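Cysteine desulfurase (Fervidobacterium islandicum, PDB 6A6E) catalyses the pyridoxal-phosphate-dependent removal of sulfur from cysteine, and as a SufS-type desulfurase probably supplies that sulfur for iron-sulfur cluster assembly. Local coordinates at residues A[35-40]-A[366-371]; A[227-232]-A[244-249]; A[345-350]-A[394-399]. All coordinates share one frame; numbering follows the deposited sequence.

Contact 1 of 3, residues A[35-40]-A[366-371]; sequences VYLDNA and FGVATR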
loop_
_atom_site.group_PDB
_atom_site.type_symbol
_atom_site.label_atom_id
_atom_site.label_comp_id
_atom_site.label_asym_id
_atom_site.label_seq_id
_atom_site.Cartn_x
_atom_site.Cartn_y
_atom_site.Cartn_z
ATOM N N VAL A 35 1.116 -28.709 5.914
ATOM C CA VAL A 35 2.056 -28.407 6.955
ATOM C C VAL A 35 2.789 -27.102 6.531
ATOM O O VAL A 35 3.764 -27.143 5.782
ATOM C CB VAL A 35 3.039 -29.583 7.187
ATOM C CG1 VAL A 35 4.126 -29.161 8.144
ATOM C CG2 VAL A 35 2.280 -30.777 7.799
ATOM N N TYR A 36 2.366 -25.965 7.076
ATOM C CA TYR A 36 2.821 -24.648 6.549
ATOM C C TYR A 36 4.033 -24.170 7.297
ATOM O O TYR A 36 3.929 -23.724 8.443
ATOM C CB TYR A 36 1.706 -23.606 6.583
ATOM C CG TYR A 36 2.073 -22.317 5.885
ATOM C CD1 TYR A 36 1.964 -22.193 4.517
ATOM C CD2 TYR A 36 2.597 -21.254 6.581
ATOM C CE1 TYR A 36 2.353 -21.038 3.855
ATOM C CE2 TYR A 36 2.904 -20.045 5.933
ATOM C CZ TYR A 36 2.808 -19.955 4.583
ATOM O OH TYR A 36 3.121 -18.791 3.931
ATOM N N LEU A 37 5.186 -24.307 6.646
ATOM C CA LEU A 37 6.475 -23.889 7.217
ATOM C C LEU A 37 7.204 -22.814 6.363
ATOM O O LEU A 37 8.471 -22.787 6.306
ATOM C CB LEU A 37 7.402 -25.096 7.465
ATOM C CG LEU A 37 6.845 -26.166 8.428
ATOM C CD1 LEU A 37 7.780 -27.342 8.461
ATOM C CD2 LEU A 37 6.693 -25.633 9.841
ATOM N N ASP A 38 6.419 -21.912 5.757
ATOM C CA ASP A 38 6.977 -20.775 4.991
ATOM C C ASP A 38 6.524 -19.440 5.616
ATOM O O ASP A 38 6.293 -18.440 4.935
ATOM C CB ASP A 38 6.501 -20.839 3.565
ATOM C CG ASP A 38 7.329 -19.951 2.632
ATOM O OD1 ASP A 38 8.511 -19.637 2.996
ATOM O OD2 ASP A 38 6.786 -19.640 1.542
ATOM N N ASN A 39 6.470 -19.448 6.935
ATOM C CA ASN A 39 5.999 -18.308 7.745
ATOM C C ASN A 39 6.854 -17.052 7.634
ATOM O O ASN A 39 6.347 -15.954 7.818
ATOM C CB ASN A 39 5.873 -18.742 9.210
ATOM C CG ASN A 39 4.777 -19.744 9.365
ATOM O OD1 ASN A 39 3.620 -19.375 9.174
ATOM N ND2 ASN A 39 5.120 -21.030 9.588
ATOM N N ALA A 40 8.138 -17.253 7.343
ATOM C CA ALA A 40 9.083 -16.206 7.164
ATOM C C ALA A 40 8.871 -15.398 5.871
ATOM O O ALA A 40 9.303 -14.282 5.767
ATOM C CB ALA A 40 10.428 -16.824 7.171
ATOM N N PHE A 366 4.615 -34.617 0.776
ATOM C CA PHE A 366 4.360 -34.516 2.232
ATOM C C PHE A 366 3.491 -33.335 2.671
ATOM O O PHE A 366 3.233 -33.186 3.836
ATOM C CB PHE A 366 5.659 -34.474 2.997
ATOM C CG PHE A 366 6.451 -35.711 2.874
ATOM C CD1 PHE A 366 7.318 -35.894 1.787
ATOM C CD2 PHE A 366 6.352 -36.692 3.848
ATOM C CE1 PHE A 366 8.048 -37.073 1.668
ATOM C CE2 PHE A 366 7.065 -37.868 3.733
ATOM C CZ PHE A 366 7.916 -38.070 2.655
ATOM N N GLY A 367 3.013 -32.537 1.719
ATOM C CA GLY A 367 2.148 -31.370 2.009
ATOM C C GLY A 367 2.824 -30.226 2.798
ATOM O O GLY A 367 2.148 -29.335 3.329
ATOM N N VAL A 368 4.141 -30.275 2.850
ATOM C CA VAL A 368 4.977 -29.397 3.630
ATOM C C VAL A 368 5.406 -28.234 2.696
ATOM O O VAL A 368 6.072 -28.476 1.672
ATOM C CB VAL A 368 6.219 -30.155 4.125
ATOM C CG1 VAL A 368 7.230 -29.237 4.805
ATOM C CG2 VAL A 368 5.806 -31.242 5.116
ATOM N N ALA A 369 5.060 -27.006 3.120
ATOM C CA ALA A 369 5.436 -25.754 2.446
ATOM C C ALA A 369 6.710 -25.208 3.011
ATOM O O ALA A 369 6.749 -24.891 4.165
ATOM C CB ALA A 369 4.296 -24.726 2.591
ATOM N N THR A 370 7.757 -25.142 2.196
ATOM C CA THR A 370 9.032 -24.536 2.532
ATOM C C THR A 370 9.470 -23.701 1.358
ATOM O O THR A 370 8.798 -23.666 0.319
ATOM C CB THR A 370 10.159 -25.585 2.748
ATOM O OG1 THR A 370 10.388 -26.307 1.538
ATOM C CG2 THR A 370 9.767 -26.552 3.865
ATOM N N ARG A 371 10.584 -22.992 1.506
ATOM C CA ARG A 371 11.069 -22.155 0.444
ATOM C C ARG A 371 12.529 -22.432 0.148
ATOM O O ARG A 371 13.343 -22.570 1.047
ATOM C CB ARG A 371 10.896 -20.688 0.860
ATOM C CG ARG A 371 11.201 -19.628 -0.194
ATOM C CD ARG A 371 10.631 -18.259 0.250
ATOM N NE ARG A 371 9.195 -18.246 0.110
ATOM C CZ ARG A 371 8.513 -17.772 -0.899
ATOM N NH1 ARG A 371 9.100 -17.074 -1.862
ATOM N NH2 ARG A 371 7.228 -17.936 -0.878
#
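The carboxylate of D38 lies at the edge of the R371 guanidinium, and the two planes are only 15° apart. The grip is side-on: NE and NH2 of R371 both reach D38 OD2, NH2 at 3.0 Å, and both use its syn lone pair. A weaker bond runs from R371 NE to D38 OD1. D38 CG lies anti to the backbone N (chi1 -164°), which sends the carboxylate toward R371. D38 OD2 also accepts a hydrogen bond from H69 of the second subunit, so this buried carboxylate is fixed from two chains. The Y36 ring carries the backbone N of D38 over the rim of one face, while N39 OD1 lies in plane at its edge. Y36 CD1 touches A369 CB at 3.9 Å, and Y36 OH bonds to S42 O. V35 and V368 lie side by side on the face opposite Y36 and A369, with V35 CB 3.8 Å from V368 CG2. The backbones pair in parallel: V35 N binds G367 O at 2.9 Å, A369 N binds V35 O, and L37 N binds A369 O. G367, with positive phi, leads out of helix 355-366. This is a parallel strand pair in the smaller mixed sheet of a class-V aminotransferase fold.

Contact 2 of 3, residues A[227-232]-A[244-249]; sequences VDFLVF and GVLYGK. With GOL (glycerol), chain K.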
loop_
_atom_site.group_PDB
_atom_site.type_symbol
_atom_site.label_atom_id
_atom_site.label_comp_id
_atom_site.label_asym_id
_atom_site.label_seq_id
_atom_site.Cartn_x
_atom_site.Cartn_y
_atom_site.Cartn_z
ATOM N N VAL A 227 15.831 2.613 19.860
ATOM C CA VAL A 227 15.982 2.803 18.437
ATOM C C VAL A 227 15.395 4.120 18.015
ATOM O O VAL A 227 14.452 4.621 18.605
ATOM C CB VAL A 227 15.297 1.674 17.599
ATOM C CG1 VAL A 227 15.920 0.328 17.862
ATOM C CG2 VAL A 227 13.815 1.577 17.833
ATOM N N ASP A 228 15.947 4.693 16.956
ATOM C CA ASP A 228 15.375 5.879 16.342
ATOM C C ASP A 228 14.189 5.602 15.418
ATOM O O ASP A 228 13.242 6.384 15.393
ATOM C CB ASP A 228 16.489 6.586 15.634
ATOM C CG ASP A 228 17.621 7.040 16.672
ATOM O OD1 ASP A 228 17.260 7.555 17.735
ATOM O OD2 ASP A 228 18.801 6.773 16.449
ATOM N N PHE A 229 14.282 4.541 14.646
ATOM C CA PHE A 229 13.242 4.129 13.741
ATOM C C PHE A 229 13.178 2.619 13.779
ATOM O O PHE A 229 14.225 1.954 13.931
ATOM C CB PHE A 229 13.509 4.587 12.288
ATOM C CG PHE A 229 13.587 6.062 12.118
ATOM C CD1 PHE A 229 12.444 6.820 12.039
ATOM C CD2 PHE A 229 14.819 6.694 12.158
ATOM C CE1 PHE A 229 12.503 8.172 11.961
ATOM C CE2 PHE A 229 14.886 8.067 12.040
ATOM C CZ PHE A 229 13.731 8.814 11.949
ATOM N N LEU A 230 11.947 2.096 13.639
ATOM C CA LEU A 230 11.693 0.675 13.416
ATOM C C LEU A 230 10.595 0.489 12.323
ATOM O O LEU A 230 9.592 1.200 12.319
ATOM C CB LEU A 230 11.227 0.012 14.702
ATOM C CG LEU A 230 11.059 -1.515 14.682
ATOM C CD1 LEU A 230 11.894 -2.184 15.738
ATOM C CD2 LEU A 230 9.613 -1.896 14.923
ATOM N N VAL A 231 10.759 -0.528 11.480
ATOM C CA VAL A 231 9.786 -0.855 10.460
ATOM C C VAL A 231 9.356 -2.327 10.539
ATOM O O VAL A 231 10.171 -3.184 10.852
ATOM C CB VAL A 231 10.345 -0.545 9.077
ATOM C CG1 VAL A 231 10.571 0.967 8.904
ATOM C CG2 VAL A 231 11.637 -1.304 8.773
ATOM N N PHE A 232 8.109 -2.629 10.185
ATOM C CA PHE A 232 7.700 -4.001 10.004
ATOM C C PHE A 232 6.487 -4.083 9.049
ATOM O O PHE A 232 5.887 -3.044 8.722
ATOM C CB PHE A 232 7.444 -4.675 11.397
ATOM C CG PHE A 232 6.188 -4.204 12.136
ATOM C CD1 PHE A 232 6.231 -3.154 13.048
ATOM C CD2 PHE A 232 4.985 -4.878 11.969
ATOM C CE1 PHE A 232 5.085 -2.749 13.726
ATOM C CE2 PHE A 232 3.862 -4.489 12.641
ATOM C CZ PHE A 232 3.916 -3.423 13.554
ATOM N N GLY A 244 1.992 -1.676 6.303
ATOM C CA GLY A 244 3.162 -1.736 7.193
ATOM C C GLY A 244 3.110 -0.592 8.199
ATOM O O GLY A 244 2.189 0.274 8.170
ATOM N N VAL A 245 4.137 -0.559 9.033
ATOM C CA VAL A 245 4.315 0.400 10.091
ATOM C C VAL A 245 5.687 0.960 10.079
ATOM O O VAL A 245 6.703 0.236 9.896
ATOM C CB VAL A 245 4.069 -0.245 11.486
ATOM C CG1 VAL A 245 4.424 0.738 12.612
ATOM C CG2 VAL A 245 2.626 -0.631 11.578
ATOM N N LEU A 246 5.747 2.265 10.289
ATOM C CA LEU A 246 7.041 2.933 10.572
ATOM C C LEU A 246 6.880 3.655 11.872
ATOM O O LEU A 246 5.968 4.521 12.018
ATOM C CB LEU A 246 7.424 3.911 9.487
ATOM C CG LEU A 246 8.537 4.938 9.779
ATOM C CD1 LEU A 246 9.828 4.246 9.737
ATOM C CD2 LEU A 246 8.576 5.914 8.636
ATOM N N TYR A 247 7.773 3.332 12.796
ATOM C CA TYR A 247 7.866 3.999 14.096
ATOM C C TYR A 247 9.023 4.917 14.005
ATOM O O TYR A 247 10.035 4.520 13.489
ATOM C CB TYR A 247 8.138 3.049 15.291
ATOM C CG TYR A 247 8.737 3.762 16.528
ATOM C CD1 TYR A 247 7.955 4.559 17.397
ATOM C CD2 TYR A 247 10.098 3.715 16.774
ATOM C CE1 TYR A 247 8.549 5.232 18.455
ATOM C CE2 TYR A 247 10.697 4.375 17.853
ATOM C CZ TYR A 247 9.897 5.115 18.687
ATOM O OH TYR A 247 10.509 5.750 19.717
ATOM N N GLY A 248 8.896 6.143 14.492
ATOM C CA GLY A 248 10.056 6.972 14.742
ATOM C C GLY A 248 9.894 7.841 15.969
ATOM O O GLY A 248 8.766 8.303 16.286
ATOM N N LYS A 249 11.022 8.117 16.633
ATOM C CA LYS A 249 11.065 9.121 17.706
ATOM C C LYS A 249 10.471 10.417 17.289
ATOM O O LYS A 249 10.855 10.968 16.270
ATOM C CB LYS A 249 12.508 9.393 18.159
ATOM C CG LYS A 249 13.096 8.239 18.921
ATOM C CD LYS A 249 14.405 8.635 19.613
ATOM C CE LYS A 249 14.886 7.474 20.474
ATOM N NZ LYS A 249 16.348 7.572 20.625
HETATM C C1 GOL K . 19.980 8.992 19.245
HETATM O O1 GOL K . 18.562 9.055 19.433
HETATM C C2 GOL K . 20.512 9.873 18.106
HETATM O O2 GOL K . 21.860 9.483 17.838
HETATM C C3 GOL K . 19.728 9.722 16.806
HETATM O O3 GOL K . 19.609 10.953 16.075
HETATM O O HOH W 1 12.841 4.740 20.567
#
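V227 O lies in plane at the edge of the Y247 ring, and a water joins it to Y247 OH. V227 comes just before the first strand of an antiparallel beta hairpin, strands 229-233 and 244-248, in the large mixed sheet. D228 follows, and its OD1 forms a salt bridge with K249 NZ at 3.0 Å. A glycerol, probably from the crystallisation liquor, bonds both groups through O1. R199 holds the other carboxylate oxygen, and D226 is a second acid for the lysine. An alanine in place of K249 would probably leave D228 OD1 and D226 without their shared lysine partner. F229 CD1 packs 3.6 Å from G248 CA. L230 and Y247 form a hydrogen-bonded pair, with Y247 N to L230 O at 2.8 Å and nearly straight (177°). V231 sends CG1 alongside L246 CD1, a tight 3.5 Å. In F232, CG sits between the backbone N and carbonyl carbon (chi1 72°), which brings the ring alongside V245. One ring face receives V245 CB in a CH-pi contact, 3.9 Å from the F232 centroid and 28° off the normal.

Contact 3 of 3, residues A[345-350]-A[394-399]; sequences LVSFNV and NSTVRA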
loop_
_atom_site.group_PDB
_atom_site.type_symbol
_atom_site.label_atom_id
_atom_site.label_comp_id
_atom_site.label_asym_id
_atom_site.label_seq_id
_atom_site.Cartn_x
_atom_site.Cartn_y
_atom_site.Cartn_z
ATOM N N LEU A 345 13.267 -19.900 12.448
ATOM C CA LEU A 345 13.555 -20.530 11.175
ATOM C C LEU A 345 14.939 -21.149 11.077
ATOM O O LEU A 345 15.876 -20.703 11.737
ATOM C CB LEU A 345 13.418 -19.467 10.069
ATOM C CG LEU A 345 14.371 -18.258 10.141
ATOM C CD1 LEU A 345 15.641 -18.533 9.375
ATOM C CD2 LEU A 345 13.726 -16.927 9.677
ATOM N N VAL A 346 15.041 -22.135 10.173
ATOM C CA VAL A 346 16.253 -22.851 9.898
ATOM C C VAL A 346 16.469 -22.926 8.419
ATOM O O VAL A 346 15.648 -23.474 7.704
ATOM C CB VAL A 346 16.159 -24.289 10.480
ATOM C CG1 VAL A 346 17.444 -25.114 10.199
ATOM C CG2 VAL A 346 16.004 -24.154 11.957
ATOM N N SER A 347 17.568 -22.351 7.971
ATOM C CA SER A 347 17.991 -22.450 6.602
ATOM C C SER A 347 19.032 -23.580 6.553
ATOM O O SER A 347 19.899 -23.663 7.454
ATOM C CB SER A 347 18.598 -21.135 6.114
ATOM O OG SER A 347 17.521 -20.144 5.977
ATOM N N PHE A 348 18.968 -24.390 5.500
ATOM C CA PHE A 348 19.739 -25.673 5.423
ATOM C C PHE A 348 19.789 -26.186 3.976
ATOM O O PHE A 348 19.063 -25.688 3.121
ATOM C CB PHE A 348 19.122 -26.789 6.335
ATOM C CG PHE A 348 17.758 -27.276 5.872
ATOM C CD1 PHE A 348 16.629 -26.582 6.223
ATOM C CD2 PHE A 348 17.615 -28.379 5.050
ATOM C CE1 PHE A 348 15.380 -27.003 5.789
ATOM C CE2 PHE A 348 16.390 -28.794 4.584
ATOM C CZ PHE A 348 15.244 -28.103 4.971
ATOM N N ASN A 349 20.711 -27.131 3.725
ATOM C CA ASN A 349 20.817 -27.889 2.484
ATOM C C ASN A 349 20.924 -29.408 2.773
ATOM O O ASN A 349 21.498 -29.823 3.769
ATOM C CB ASN A 349 22.030 -27.410 1.716
ATOM C CG ASN A 349 21.708 -26.223 0.818
ATOM O OD1 ASN A 349 20.738 -26.278 0.098
ATOM N ND2 ASN A 349 22.470 -25.149 0.921
ATOM N N VAL A 350 20.308 -30.224 1.919
ATOM C CA VAL A 350 20.406 -31.657 2.003
ATOM C C VAL A 350 21.589 -32.014 1.106
ATOM O O VAL A 350 21.627 -31.603 -0.055
ATOM C CB VAL A 350 19.123 -32.313 1.514
ATOM C CG1 VAL A 350 19.287 -33.834 1.446
ATOM C CG2 VAL A 350 17.990 -31.932 2.438
ATOM N N ASN A 394 24.558 -22.269 -3.737
ATOM C CA ASN A 394 24.310 -20.801 -3.801
ATOM C C ASN A 394 22.889 -20.374 -3.484
ATOM O O ASN A 394 22.423 -19.323 -3.926
ATOM C CB ASN A 394 24.776 -20.236 -5.134
ATOM C CG ASN A 394 26.286 -20.322 -5.285
ATOM O OD1 ASN A 394 27.052 -20.142 -4.316
ATOM N ND2 ASN A 394 26.720 -20.631 -6.491
ATOM N N SER A 395 22.261 -21.203 -2.658
ATOM C CA SER A 395 20.905 -21.080 -2.232
ATOM C C SER A 395 20.706 -22.072 -1.128
ATOM O O SER A 395 21.602 -22.907 -0.871
ATOM C CB SER A 395 19.908 -21.376 -3.367
ATOM O OG SER A 395 20.277 -22.541 -4.062
ATOM N N THR A 396 19.550 -21.984 -0.450
ATOM C CA THR A 396 19.226 -22.908 0.640
ATOM C C THR A 396 17.757 -23.202 0.656
ATOM O O THR A 396 16.987 -22.553 -0.027
ATOM C CB THR A 396 19.609 -22.377 2.071
ATOM O OG1 THR A 396 18.540 -21.575 2.579
ATOM C CG2 THR A 396 20.919 -21.581 2.063
ATOM N N VAL A 397 17.399 -24.178 1.469
ATOM C CA VAL A 397 16.055 -24.495 1.774
ATOM C C VAL A 397 15.801 -23.780 3.124
ATOM O O VAL A 397 16.722 -23.637 3.944
ATOM C CB VAL A 397 15.854 -26.022 1.939
ATOM C CG1 VAL A 397 14.412 -26.362 2.252
ATOM C CG2 VAL A 397 16.257 -26.773 0.676
ATOM N N ARG A 398 14.555 -23.407 3.373
ATOM C CA ARG A 398 14.200 -22.736 4.646
ATOM C C ARG A 398 12.825 -23.163 5.136
ATOM O O ARG A 398 11.851 -23.173 4.393
ATOM C CB ARG A 398 14.348 -21.222 4.541
ATOM C CG ARG A 398 14.163 -20.514 5.896
ATOM C CD ARG A 398 13.894 -19.001 5.730
ATOM N NE ARG A 398 12.666 -18.771 4.975
ATOM C CZ ARG A 398 12.335 -17.623 4.420
ATOM N NH1 ARG A 398 13.148 -16.591 4.552
ATOM N NH2 ARG A 398 11.173 -17.508 3.748
ATOM N N ALA A 399 12.820 -23.629 6.395
ATOM C CA ALA A 399 11.629 -23.960 7.154
ATOM C C ALA A 399 11.494 -22.958 8.320
ATOM O O ALA A 399 12.424 -22.724 9.061
ATOM C CB ALA A 399 11.651 -25.391 7.677
#
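V397 O takes a backbone hydrogen bond from F348 N at 2.8 Å, and V397 N returns one to F348 O, also at 2.8 Å. Together they make F348 and V397 a hydrogen-bonded antiparallel pair. V346 and A399 form the next such pair, with V346 N to A399 O at 2.9 Å. Past V397 the side chain of N349 takes over: ND2 donates to S395 O at 3.0 Å, and the acceptor lies in the amide plane. Y335 OH is a further partner of that ND2. The F348 ring is covered on one face by V397 CB, 3.9 Å from the centroid and 18° off the normal. Its CZ presses on V397 CG1. F348 CG sits between its backbone N and carbonyl carbon (chi1 67°), which turns the ring over V397. M326 and L417 also touch it, from helices 308-327 and 407-423. The other sheet face is more polar. S347 OG rests against R398 CG at 3.4 Å and bonds to V188 O. R398 continues past it, with NH1 on N187 O and NH2 on a citrate, probably from the crystallisation liquor. This chemistry implies a two-sided strand pair: V397 and F348 pack against helices, while R398 faces a polar pocket that may receive a carboxylate, as the citrate suggests.

Contacts 1 and 3 lie in the same sheet, their centres 12 Å apart, because strands 368-373 and 396-400 are neighbours. R371 O is 2.8 Å from R398 N, probably a hydrogen bond, and D38 OD1 makes a long, weak ion pair with R398 NH2. Their segments alternate along the chain. Contact 2 belongs to the larger sheet, across the chain's centre, its centre 29 Å from each of the others. Side chains of all three contacts lie within about 6 to 10 Å of bound pyridoxal phosphate: R398 about 6 Å, V231 about 7 Å, R371 about 10 Å. The side chains of R371 and R398 lie about 4 Å and 3 Å from a bound citrate, probably from the crystallisation liquor, though it may mark a pocket for a substrate carboxylate.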